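Local structure of aminotransferase, class V family protein (Trichomonas vaginalis, 5F8V) at residues A[85-90]-A[113-118]; A[94-99]-A[148-153]; A[124-129]-A[140-145]. The protein probably catalyses the pyridoxal-phosphate-dependent transfer of an amino group between O-phospho-L-serine and 2-oxoglutarate, a step of L-serine biosynthesis. All blocks are in the same frame, centred on the assembly; numbering follows the deposited sequence.

From the N terminus, helix 78-89 comes first, then strand 95-98, helix 103-115, strand 121-124, a long loop and strand 148-154. Contact 1 closes a short loop by bringing the end of helix 78-89 against the end of helix 103-115. Contact 2 opens within that loop and closes beyond it, so the two cross along the chain. It pairs strands 95-98 and 148-154, and Tyr-150 packs against Pro-86 of contact 1. Contact 3 falls wholly between the two strands of contact 2 and closes the long loop on itself. Contact 2 lies between the other two: the helices of contact 1 pack on one face of the strands, the loop of contact 3 on the other.

Contact 1 of 3, residues A[85-90]-A[113-118]; sequences IPFNFI and KRLAFP
Phe-117 drives the far end of its ring into one face of Phe-87. The planes stand at 87° and the centroids lie 4.9 Å apart, a T-shaped (edge-to-face) pair. Phe-117 gives the edge and Phe-87 gives the face. The leading atom is Phe-117 CZ, which comes within 3.5 Å of Phe-87 CD1. It sits toward the rim of the Phe-87 ring rather than over its middle. Phe-117 CE2 follows beside it. Ring hydrogens of one phenylalanine thus meet the pi cloud of the other.

The same Phe-117 ring is gripped further back. Pro-86 CB lies 3.8 Å from Phe-117 CE1, with the proline ring crossing at about a right angle. Nearer the root of the ring, Ile-90 CD1 approaches Phe-117 CD1 at 3.6 Å. The Ile-90 chain is extended at its second torsion (chi2 169°), and this carries the terminal methyl to the ring. Leu-115 adds one branch: its CD1 is 4.0 Å from Pro-86 CG. That methyl also reaches toward Phe-87, more loosely. No hydrogen bond links the two segments. The contact is apolar and buried throughout.

Ala-116, with positive phi, is the first residue to leave helix 103-115 and stands between Leu-115 and Phe-117. Both still start out toward residues 85-90.

The contact joins the C-terminal ends of helices 78-89 and 103-115, which flank strand 95-98 in the chain. It also borders the dimer interface: Phe-226 of the second subunit meets the Phe-117 ring and packs on Phe-87. Inward, Pro-86 rests on Tyr-150 of strand 148-154, and Ile-85 and Phe-89 of the same helix also pack on that tyrosine.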
loop_
_atom_site.group_PDB
_atom_site.type_symbol
_atom_site.label_atom_id
_atom_site.label_comp_id
_atom_site.label_asym_id
_atom_site.label_seq_id
_atom_site.Cartn_x
_atom_site.Cartn_y
_atom_site.Cartn_z
ATOM N N ILE A 85 -12.033 10.066 -3.252
ATOM C CA ILE A 85 -12.378 11.256 -4.036
ATOM C C ILE A 85 -13.678 11.935 -3.542
ATOM O O ILE A 85 -13.644 13.119 -3.180
ATOM C CB ILE A 85 -12.415 10.964 -5.571
ATOM C CG1 ILE A 85 -10.998 10.695 -6.132
ATOM C CG2 ILE A 85 -13.092 12.094 -6.346
ATOM C CD1 ILE A 85 -9.975 11.810 -5.992
ATOM N N PRO A 86 -14.816 11.205 -3.515
ATOM C CA PRO A 86 -16.035 11.855 -3.029
ATOM C C PRO A 86 -16.003 12.256 -1.548
ATOM O O PRO A 86 -16.512 13.325 -1.216
ATOM C CB PRO A 86 -17.140 10.822 -3.313
ATOM C CG PRO A 86 -16.433 9.525 -3.507
ATOM C CD PRO A 86 -15.105 9.882 -4.092
ATOM N N PHE A 87 -15.413 11.433 -0.680
ATOM C CA PHE A 87 -15.205 11.818 0.728
ATOM C C PHE A 87 -14.564 13.199 0.832
ATOM O O PHE A 87 -15.019 14.031 1.619
ATOM C CB PHE A 87 -14.321 10.820 1.486
ATOM C CG PHE A 87 -15.063 9.662 2.066
ATOM C CD1 PHE A 87 -15.969 9.851 3.112
ATOM C CD2 PHE A 87 -14.859 8.368 1.581
ATOM C CE1 PHE A 87 -16.661 8.783 3.645
ATOM C CE2 PHE A 87 -15.552 7.296 2.119
ATOM C CZ PHE A 87 -16.451 7.504 3.156
ATOM N N ASN A 88 -13.542 13.432 0.001
ATOM C CA ASN A 88 -12.709 14.635 0.056
ATOM C C ASN A 88 -13.216 15.863 -0.702
ATOM O O ASN A 88 -12.910 16.986 -0.301
ATOM C CB ASN A 88 -11.282 14.310 -0.439
ATOM C CG ASN A 88 -10.433 13.625 0.617
ATOM O OD1 ASN A 88 -9.803 14.288 1.444
ATOM N ND2 ASN A 88 -10.384 12.292 0.580
ATOM N N PHE A 89 -13.952 15.667 -1.801
ATOM C CA PHE A 89 -14.209 16.760 -2.758
ATOM C C PHE A 89 -15.666 17.082 -3.109
ATOM O O PHE A 89 -15.907 18.006 -3.893
ATOM C CB PHE A 89 -13.440 16.507 -4.065
ATOM C CG PHE A 89 -11.955 16.377 -3.889
ATOM C CD1 PHE A 89 -11.209 17.404 -3.308
ATOM C CD2 PHE A 89 -11.284 15.236 -4.336
ATOM C CE1 PHE A 89 -9.836 17.280 -3.156
ATOM C CE2 PHE A 89 -9.916 15.115 -4.187
ATOM C CZ PHE A 89 -9.194 16.141 -3.599
ATOM N N ILE A 90 -16.632 16.343 -2.567
ATOM C CA ILE A 90 -18.038 16.736 -2.705
ATOM C C ILE A 90 -18.258 18.105 -2.044
ATOM O O ILE A 90 -18.936 18.963 -2.599
ATOM C CB ILE A 90 -19.003 15.681 -2.108
ATOM C CG1 ILE A 90 -19.029 14.442 -3.014
ATOM C CG2 ILE A 90 -20.420 16.243 -1.954
ATOM C CD1 ILE A 90 -19.729 13.246 -2.410
ATOM N N LYS A 113 -21.606 6.030 -6.384
ATOM C CA LYS A 113 -23.039 5.698 -6.311
ATOM C C LYS A 113 -23.305 4.766 -5.127
ATOM O O LYS A 113 -24.225 5.006 -4.337
ATOM C CB LYS A 113 -23.537 5.077 -7.625
ATOM C CG LYS A 113 -25.017 5.299 -7.907
ATOM C CD LYS A 113 -25.337 5.135 -9.393
ATOM C CE LYS A 113 -26.613 5.857 -9.803
ATOM N NZ LYS A 113 -26.521 7.350 -9.739
ATOM N N ARG A 114 -22.466 3.743 -4.982
ATOM C CA ARG A 114 -22.573 2.793 -3.875
ATOM C C ARG A 114 -22.483 3.466 -2.501
ATOM O O ARG A 114 -23.322 3.211 -1.636
ATOM C CB ARG A 114 -21.488 1.717 -3.994
ATOM C CG ARG A 114 -21.588 0.608 -2.963
ATOM C CD ARG A 114 -20.301 -0.205 -2.862
ATOM N NE ARG A 114 -20.047 -0.583 -1.465
ATOM C CZ ARG A 114 -19.236 0.046 -0.605
ATOM N NH1 ARG A 114 -18.517 1.120 -0.950
ATOM N NH2 ARG A 114 -19.133 -0.425 0.633
ATOM N N LEU A 115 -21.466 4.309 -2.302
ATOM C CA LEU A 115 -21.288 5.014 -1.028
ATOM C C LEU A 115 -22.530 5.828 -0.621
ATOM O O LEU A 115 -22.819 5.942 0.563
ATOM C CB LEU A 115 -20.053 5.920 -1.065
ATOM C CG LEU A 115 -18.683 5.228 -1.120
ATOM C CD1 LEU A 115 -17.603 6.239 -1.467
ATOM C CD2 LEU A 115 -18.346 4.515 0.179
ATOM N N ALA A 116 -23.233 6.394 -1.605
ATOM C CA ALA A 116 -24.535 7.042 -1.411
ATOM C C ALA A 116 -24.511 8.130 -0.337
ATOM O O ALA A 116 -25.145 7.999 0.706
ATOM C CB ALA A 116 -25.612 5.998 -1.103
ATOM N N PHE A 117 -23.761 9.198 -0.594
ATOM C CA PHE A 117 -23.721 10.333 0.323
ATOM C C PHE A 117 -25.076 11.052 0.258
ATOM O O PHE A 117 -25.469 11.478 -0.821
ATOM C CB PHE A 117 -22.565 11.275 -0.023
ATOM C CG PHE A 117 -21.207 10.711 0.308
ATOM C CD1 PHE A 117 -20.415 10.128 -0.680
ATOM C CD2 PHE A 117 -20.719 10.755 1.609
ATOM C CE1 PHE A 117 -19.161 9.607 -0.378
ATOM C CE2 PHE A 117 -19.464 10.230 1.919
ATOM C CZ PHE A 117 -18.683 9.663 0.919
ATOM N N PRO A 118 -25.809 11.145 1.395
ATOM C CA PRO A 118 -27.143 11.761 1.382
ATOM C C PRO A 118 -27.163 13.123 0.702
ATOM O O PRO A 118 -26.274 13.949 0.947
ATOM C CB PRO A 118 -27.471 11.910 2.873
ATOM C CG PRO A 118 -26.776 10.767 3.505
ATOM C CD PRO A 118 -25.483 10.626 2.739
#

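Contact 2 of 3, residues A[94-99]-A[148-153]; sequences KAVDYL and AAYFYY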
loop_
_atom_site.group_PDB
_atom_site.type_symbol
_atom_site.label_atom_id
_atom_site.label_comp_id
_atom_site.label_asym_id
_atom_site.label_seq_id
_atom_site.Cartn_x
_atom_site.Cartn_y
_atom_site.Cartn_z
ATOM N N LYS A 94 -24.351 19.584 -4.183
ATOM C CA LYS A 94 -25.474 18.649 -4.241
ATOM C C LYS A 94 -25.359 17.636 -5.386
ATOM O O LYS A 94 -26.230 16.774 -5.532
ATOM C CB LYS A 94 -26.797 19.423 -4.343
ATOM C CG LYS A 94 -27.045 20.422 -3.210
ATOM C CD LYS A 94 -26.993 19.767 -1.833
ATOM C CE LYS A 94 -27.429 20.700 -0.705
ATOM N NZ LYS A 94 -26.288 21.462 -0.124
ATOM N N ALA A 95 -24.293 17.728 -6.185
ATOM C CA ALA A 95 -24.102 16.821 -7.314
ATOM C C ALA A 95 -22.634 16.537 -7.614
ATOM O O ALA A 95 -21.753 17.310 -7.236
ATOM C CB ALA A 95 -24.789 17.381 -8.555
ATOM N N VAL A 96 -22.397 15.403 -8.277
ATOM C CA VAL A 96 -21.093 15.071 -8.849
ATOM C C VAL A 96 -21.285 14.491 -10.246
ATOM O O VAL A 96 -22.233 13.735 -10.484
ATOM C CB VAL A 96 -20.293 14.072 -7.983
ATOM C CG1 VAL A 96 -19.818 14.739 -6.702
ATOM C CG2 VAL A 96 -21.097 12.800 -7.694
ATOM N N ASP A 97 -20.381 14.850 -11.159
ATOM C CA ASP A 97 -20.437 14.379 -12.544
ATOM C C ASP A 97 -19.315 13.378 -12.848
ATOM O O ASP A 97 -18.131 13.643 -12.576
ATOM C CB ASP A 97 -20.397 15.567 -13.513
ATOM C CG ASP A 97 -21.774 16.263 -13.671
ATOM O OD1 ASP A 97 -22.821 15.630 -13.420
ATOM O OD2 ASP A 97 -21.819 17.450 -14.062
ATOM N N TYR A 98 -19.717 12.231 -13.404
ATOM C CA TYR A 98 -18.815 11.164 -13.847
ATOM C C TYR A 98 -19.032 10.913 -15.334
ATOM O O TYR A 98 -20.152 10.629 -15.753
ATOM C CB TYR A 98 -19.091 9.885 -13.045
ATOM C CG TYR A 98 -18.498 9.922 -11.652
ATOM C CD1 TYR A 98 -17.286 9.296 -11.381
ATOM C CD2 TYR A 98 -19.133 10.606 -10.611
ATOM C CE1 TYR A 98 -16.721 9.336 -10.122
ATOM C CE2 TYR A 98 -18.569 10.654 -9.336
ATOM C CZ TYR A 98 -17.363 10.016 -9.101
ATOM O OH TYR A 98 -16.779 10.041 -7.866
ATOM N N LEU A 99 -17.979 11.062 -16.137
ATOM C CA LEU A 99 -18.021 10.657 -17.546
ATOM C C LEU A 99 -17.420 9.259 -17.619
ATOM O O LEU A 99 -16.238 9.071 -17.317
ATOM C CB LEU A 99 -17.246 11.623 -18.437
ATOM C CG LEU A 99 -17.115 11.215 -19.917
ATOM C CD1 LEU A 99 -18.416 11.401 -20.666
ATOM C CD2 LEU A 99 -15.990 11.978 -20.602
ATOM N N ALA A 148 -22.366 20.891 -9.592
ATOM C CA ALA A 148 -21.426 19.764 -9.584
ATOM C C ALA A 148 -20.140 20.102 -8.828
ATOM O O ALA A 148 -19.514 21.122 -9.084
ATOM C CB ALA A 148 -21.111 19.323 -11.004
ATOM N N ALA A 149 -19.761 19.232 -7.895
ATOM C CA ALA A 149 -18.550 19.402 -7.099
ATOM C C ALA A 149 -17.296 19.201 -7.950
ATOM O O ALA A 149 -16.244 19.808 -7.687
ATOM C CB ALA A 149 -18.545 18.429 -5.925
ATOM N N TYR A 150 -17.417 18.328 -8.947
ATOM C CA TYR A 150 -16.331 18.034 -9.863
ATOM C C TYR A 150 -16.851 17.283 -11.088
ATOM O O TYR A 150 -18.016 16.847 -11.121
ATOM C CB TYR A 150 -15.226 17.225 -9.151
ATOM C CG TYR A 150 -15.678 15.954 -8.443
ATOM C CD1 TYR A 150 -15.759 15.894 -7.050
ATOM C CD2 TYR A 150 -15.978 14.793 -9.164
ATOM C CE1 TYR A 150 -16.156 14.728 -6.397
ATOM C CE2 TYR A 150 -16.378 13.628 -8.527
ATOM C CZ TYR A 150 -16.458 13.595 -7.146
ATOM O OH TYR A 150 -16.850 12.438 -6.528
ATOM N N PHE A 151 -15.979 17.167 -12.086
ATOM C CA PHE A 151 -16.198 16.375 -13.287
ATOM C C PHE A 151 -15.117 15.293 -13.276
ATOM O O PHE A 151 -13.936 15.594 -13.458
ATOM C CB PHE A 151 -16.073 17.251 -14.535
ATOM C CG PHE A 151 -16.326 16.523 -15.824
ATOM C CD1 PHE A 151 -17.583 16.557 -16.424
ATOM C CD2 PHE A 151 -15.304 15.812 -16.453
ATOM C CE1 PHE A 151 -17.812 15.898 -17.622
ATOM C CE2 PHE A 151 -15.527 15.147 -17.639
ATOM C CZ PHE A 151 -16.786 15.189 -18.230
ATOM N N TYR A 152 -15.523 14.051 -13.033
ATOM C CA TYR A 152 -14.591 12.929 -12.935
ATOM C C TYR A 152 -14.500 12.208 -14.268
ATOM O O TYR A 152 -15.524 11.966 -14.910
ATOM C CB TYR A 152 -15.040 11.950 -11.850
ATOM C CG TYR A 152 -14.101 10.778 -11.666
ATOM C CD1 TYR A 152 -14.103 9.698 -12.560
ATOM C CD2 TYR A 152 -13.200 10.744 -10.600
ATOM C CE1 TYR A 152 -13.233 8.637 -12.404
ATOM C CE2 TYR A 152 -12.336 9.676 -10.432
ATOM C CZ TYR A 152 -12.363 8.632 -11.334
ATOM O OH TYR A 152 -11.512 7.585 -11.173
ATOM N N TYR A 153 -13.280 11.849 -14.671
ATOM C CA TYR A 153 -13.075 11.018 -15.869
ATOM C C TYR A 153 -11.735 10.306 -15.880
ATOM O O TYR A 153 -10.825 10.666 -15.143
ATOM C CB TYR A 153 -13.233 11.840 -17.150
ATOM C CG TYR A 153 -11.999 12.580 -17.630
ATOM C CD1 TYR A 153 -11.601 13.776 -17.041
ATOM C CD2 TYR A 153 -11.250 12.098 -18.703
ATOM C CE1 TYR A 153 -10.476 14.467 -17.495
ATOM C CE2 TYR A 153 -10.140 12.784 -19.164
ATOM C CZ TYR A 153 -9.754 13.973 -18.552
ATOM O OH TYR A 153 -8.650 14.639 -19.026
HETATM O O HOH W 1 -19.099 18.640 -13.640
#
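Tyr-152 N donates to Asp-97 O at 2.7 Å, nearly straight at 175°. Leu-99 N reaches Tyr-152 O at 2.9 Å, and Asp-97 N reaches Tyr-150 O at 3.1 Å. Ala-149 N also donates to Ala-95 O. These backbone bonds make strands 95-98 and 150-153 parallel neighbours. Between the Ala-95/Ala-148 and Asp-97/Phe-151 pairs the register slips by one residue. This is a beta bulge, with the extra residue on the 148-153 side.

Three tyrosines form an aromatic cluster. Tyr-150 OH donates to Tyr-98 OH at 2.7 Å, so Tyr-98 OH is the acceptor. The edge of Tyr-150 is turned to the face of Tyr-98 in an offset edge-to-face pair. Tyr-150 CG lies between the backbone N and the carbonyl carbon (chi1 53°), which runs the ring alongside Val-96 and brings its OH end to Tyr-98. On Tyr-98, a ring face receives Tyr-152 CB in a CH-pi contact, 3.8 Å from that CB to the Tyr-98 centroid. The Tyr-98 and Tyr-152 rings are inclined by 30° and overlap little; Tyr-98 CE1 comes 3.4 Å from Tyr-152 CG.

Aliphatic groups also pack on rings. Val-96 CG1 makes a CH-pi contact over a face of Tyr-150, 3.9 Å from the ring centroid. With Phe-151, Leu-99 uses its CB, 3.6 Å from Phe-151 CZ.

Asp-97 is the acidic group here. Its OD2 accepts a hydrogen bond from water 1, while OD1 is bound by Ser-145 and Asn-123.

The two strands are inner members of the mixed seven-stranded sheet of the fold-type I aminotransferase large domain. Strand 121-124 lies beyond 95-98, and strand 174-177 beyond 148-154. Helices 78-89 and 103-115 cover the face that carries Tyr-98, Tyr-150 and Tyr-152.

Contact 3 of 3, residues A[124-129]-A[140-145]; sequences SVAGNP and DTWKLS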
loop_
_atom_site.group_PDB
_atom_site.type_symbol
_atom_site.label_atom_id
_atom_site.label_comp_id
_atom_site.label_asym_id
_atom_site.label_seq_id
_atom_site.Cartn_x
_atom_site.Cartn_y
_atom_site.Cartn_z
ATOM N N SER A 124 -24.184 10.180 -14.167
ATOM C CA SER A 124 -23.415 9.720 -15.316
ATOM C C SER A 124 -23.698 10.655 -16.500
ATOM O O SER A 124 -24.839 10.757 -16.945
ATOM C CB SER A 124 -23.782 8.282 -15.670
ATOM O OG SER A 124 -23.026 7.836 -16.780
ATOM N N VAL A 125 -22.647 11.306 -16.996
ATOM C CA VAL A 125 -22.730 12.431 -17.953
ATOM C C VAL A 125 -23.190 12.038 -19.366
ATOM O O VAL A 125 -23.941 12.794 -20.011
ATOM C CB VAL A 125 -21.356 13.162 -18.024
ATOM C CG1 VAL A 125 -21.226 14.057 -19.241
ATOM C CG2 VAL A 125 -21.125 13.976 -16.758
ATOM N N ALA A 126 -22.717 10.887 -19.843
ATOM C CA ALA A 126 -23.049 10.375 -21.177
ATOM C C ALA A 126 -23.680 8.981 -21.109
ATOM O O ALA A 126 -23.672 8.249 -22.101
ATOM C CB ALA A 126 -21.796 10.345 -22.050
ATOM N N GLY A 127 -24.236 8.625 -19.952
ATOM C CA GLY A 127 -24.787 7.287 -19.729
ATOM C C GLY A 127 -23.711 6.233 -19.561
ATOM O O GLY A 127 -22.517 6.507 -19.730
ATOM N N ASN A 128 -24.134 5.022 -19.212
ATOM C CA ASN A 128 -23.202 3.903 -19.092
ATOM C C ASN A 128 -22.634 3.576 -20.475
ATOM O O ASN A 128 -23.363 3.616 -21.463
ATOM C CB ASN A 128 -23.883 2.678 -18.460
ATOM C CG ASN A 128 -24.243 2.893 -16.990
ATOM O OD1 ASN A 128 -23.843 3.881 -16.363
ATOM N ND2 ASN A 128 -25.005 1.962 -16.432
ATOM N N PRO A 129 -21.320 3.296 -20.561
ATOM C CA PRO A 129 -20.736 3.063 -21.879
ATOM C C PRO A 129 -21.229 1.745 -22.487
ATOM O O PRO A 129 -21.598 0.830 -21.740
ATOM C CB PRO A 129 -19.239 2.986 -21.585
ATOM C CG PRO A 129 -19.173 2.439 -20.206
ATOM C CD PRO A 129 -20.347 3.043 -19.483
ATOM N N ASP A 140 -21.100 17.700 -26.953
ATOM C CA ASP A 140 -22.401 18.375 -26.974
ATOM C C ASP A 140 -23.581 17.507 -26.508
ATOM O O ASP A 140 -24.676 18.036 -26.328
ATOM C CB ASP A 140 -22.691 18.940 -28.377
ATOM C CG ASP A 140 -21.620 19.913 -28.858
ATOM O OD1 ASP A 140 -21.209 20.802 -28.089
ATOM O OD2 ASP A 140 -21.194 19.800 -30.025
ATOM N N THR A 141 -23.378 16.196 -26.331
ATOM C CA THR A 141 -24.408 15.304 -25.769
ATOM C C THR A 141 -24.304 15.142 -24.254
ATOM O O THR A 141 -25.190 14.545 -23.635
ATOM C CB THR A 141 -24.323 13.881 -26.372
ATOM O OG1 THR A 141 -23.069 13.281 -26.024
ATOM C CG2 THR A 141 -24.461 13.924 -27.882
ATOM N N TRP A 142 -23.216 15.643 -23.670
ATOM C CA TRP A 142 -22.976 15.533 -22.237
ATOM C C TRP A 142 -24.031 16.337 -21.479
ATOM O O TRP A 142 -24.302 17.492 -21.827
ATOM C CB TRP A 142 -21.580 16.064 -21.878
ATOM C CG TRP A 142 -20.418 15.288 -22.472
ATOM C CD1 TRP A 142 -20.481 14.255 -23.369
ATOM C CD2 TRP A 142 -19.024 15.529 -22.241
ATOM N NE1 TRP A 142 -19.216 13.836 -23.702
ATOM C CE2 TRP A 142 -18.303 14.595 -23.021
ATOM C CE3 TRP A 142 -18.315 16.429 -21.434
ATOM C CZ2 TRP A 142 -16.908 14.544 -23.031
ATOM C CZ3 TRP A 142 -16.926 16.385 -21.444
ATOM C CH2 TRP A 142 -16.234 15.448 -22.244
ATOM N N LYS A 143 -24.620 15.711 -20.460
ATOM C CA LYS A 143 -25.601 16.346 -19.581
ATOM C C LYS A 143 -24.941 16.586 -18.225
ATOM O O LYS A 143 -24.827 15.666 -17.413
ATOM C CB LYS A 143 -26.858 15.468 -19.444
ATOM C CG LYS A 143 -27.981 15.800 -20.429
ATOM C CD LYS A 143 -27.532 15.738 -21.883
ATOM C CE LYS A 143 -28.622 16.189 -22.836
ATOM N NZ LYS A 143 -28.114 16.297 -24.237
ATOM N N LEU A 144 -24.489 17.820 -18.002
ATOM C CA LEU A 144 -23.800 18.189 -16.765
ATOM C C LEU A 144 -24.806 18.608 -15.694
ATOM O O LEU A 144 -25.916 19.036 -16.006
ATOM C CB LEU A 144 -22.798 19.324 -17.018
ATOM C CG LEU A 144 -21.848 19.200 -18.214
ATOM C CD1 LEU A 144 -20.789 20.291 -18.134
ATOM C CD2 LEU A 144 -21.201 17.824 -18.310
ATOM N N SER A 145 -24.395 18.487 -14.434
ATOM C CA SER A 145 -25.240 18.810 -13.283
ATOM C C SER A 145 -25.025 20.259 -12.872
ATOM O O SER A 145 -23.937 20.807 -13.054
ATOM C CB SER A 145 -24.918 17.886 -12.114
ATOM O OG SER A 145 -25.204 16.544 -12.451
HETATM O O HOH W 2 -26.083 12.067 -22.355
#
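The loop between strands 121-124 and 148-154 folds back on itself here, against the sheet face that carries Asp-97 and Phe-151. Its clasp is a single backbone bond. Lys-143 N donates to Val-125 O at 3.0 Å, and the N-H points almost straight at the oxygen (177°).

Water 2 bridges the carbonyls of Val-125 and Thr-141. It donates to Val-125 O at 3.3 Å and to Thr-141 O at 2.9 Å. Val-125 O therefore accepts from both an amide and a water. Lys-143 bends at its second torsion (chi2 56°), and its NZ comes round to Thr-141 O in a weak bond.

Val-125 carries the apolar half. Its CG1 stands anti to the backbone N (chi1 164°) and presses on the root of the tryptophan, 3.3 Å from Trp-142 CB, a tight fit. The same methyl lies obliquely to the indole, 3.6 Å from Trp-142 CG. Leu-144 closes in from further along, with its CD2 3.9 Å from Val-125 CG1. Ala-126 CB touches the indole loosely, 4.3 Å from Trp-142 CD1.

Around the contact, Trp-142 NE1 bonds to Pro-137 O of the same loop. The indole also meets the Phe-151 ring of strand 148-154.

The chemistry is divided. One straight amide bond and a bridging water fix the backbones, while a buried valine and tryptophan press together beside them. The two hydrogens of the water each meet one of two neighbouring carbonyl oxygens, which would otherwise probably repel.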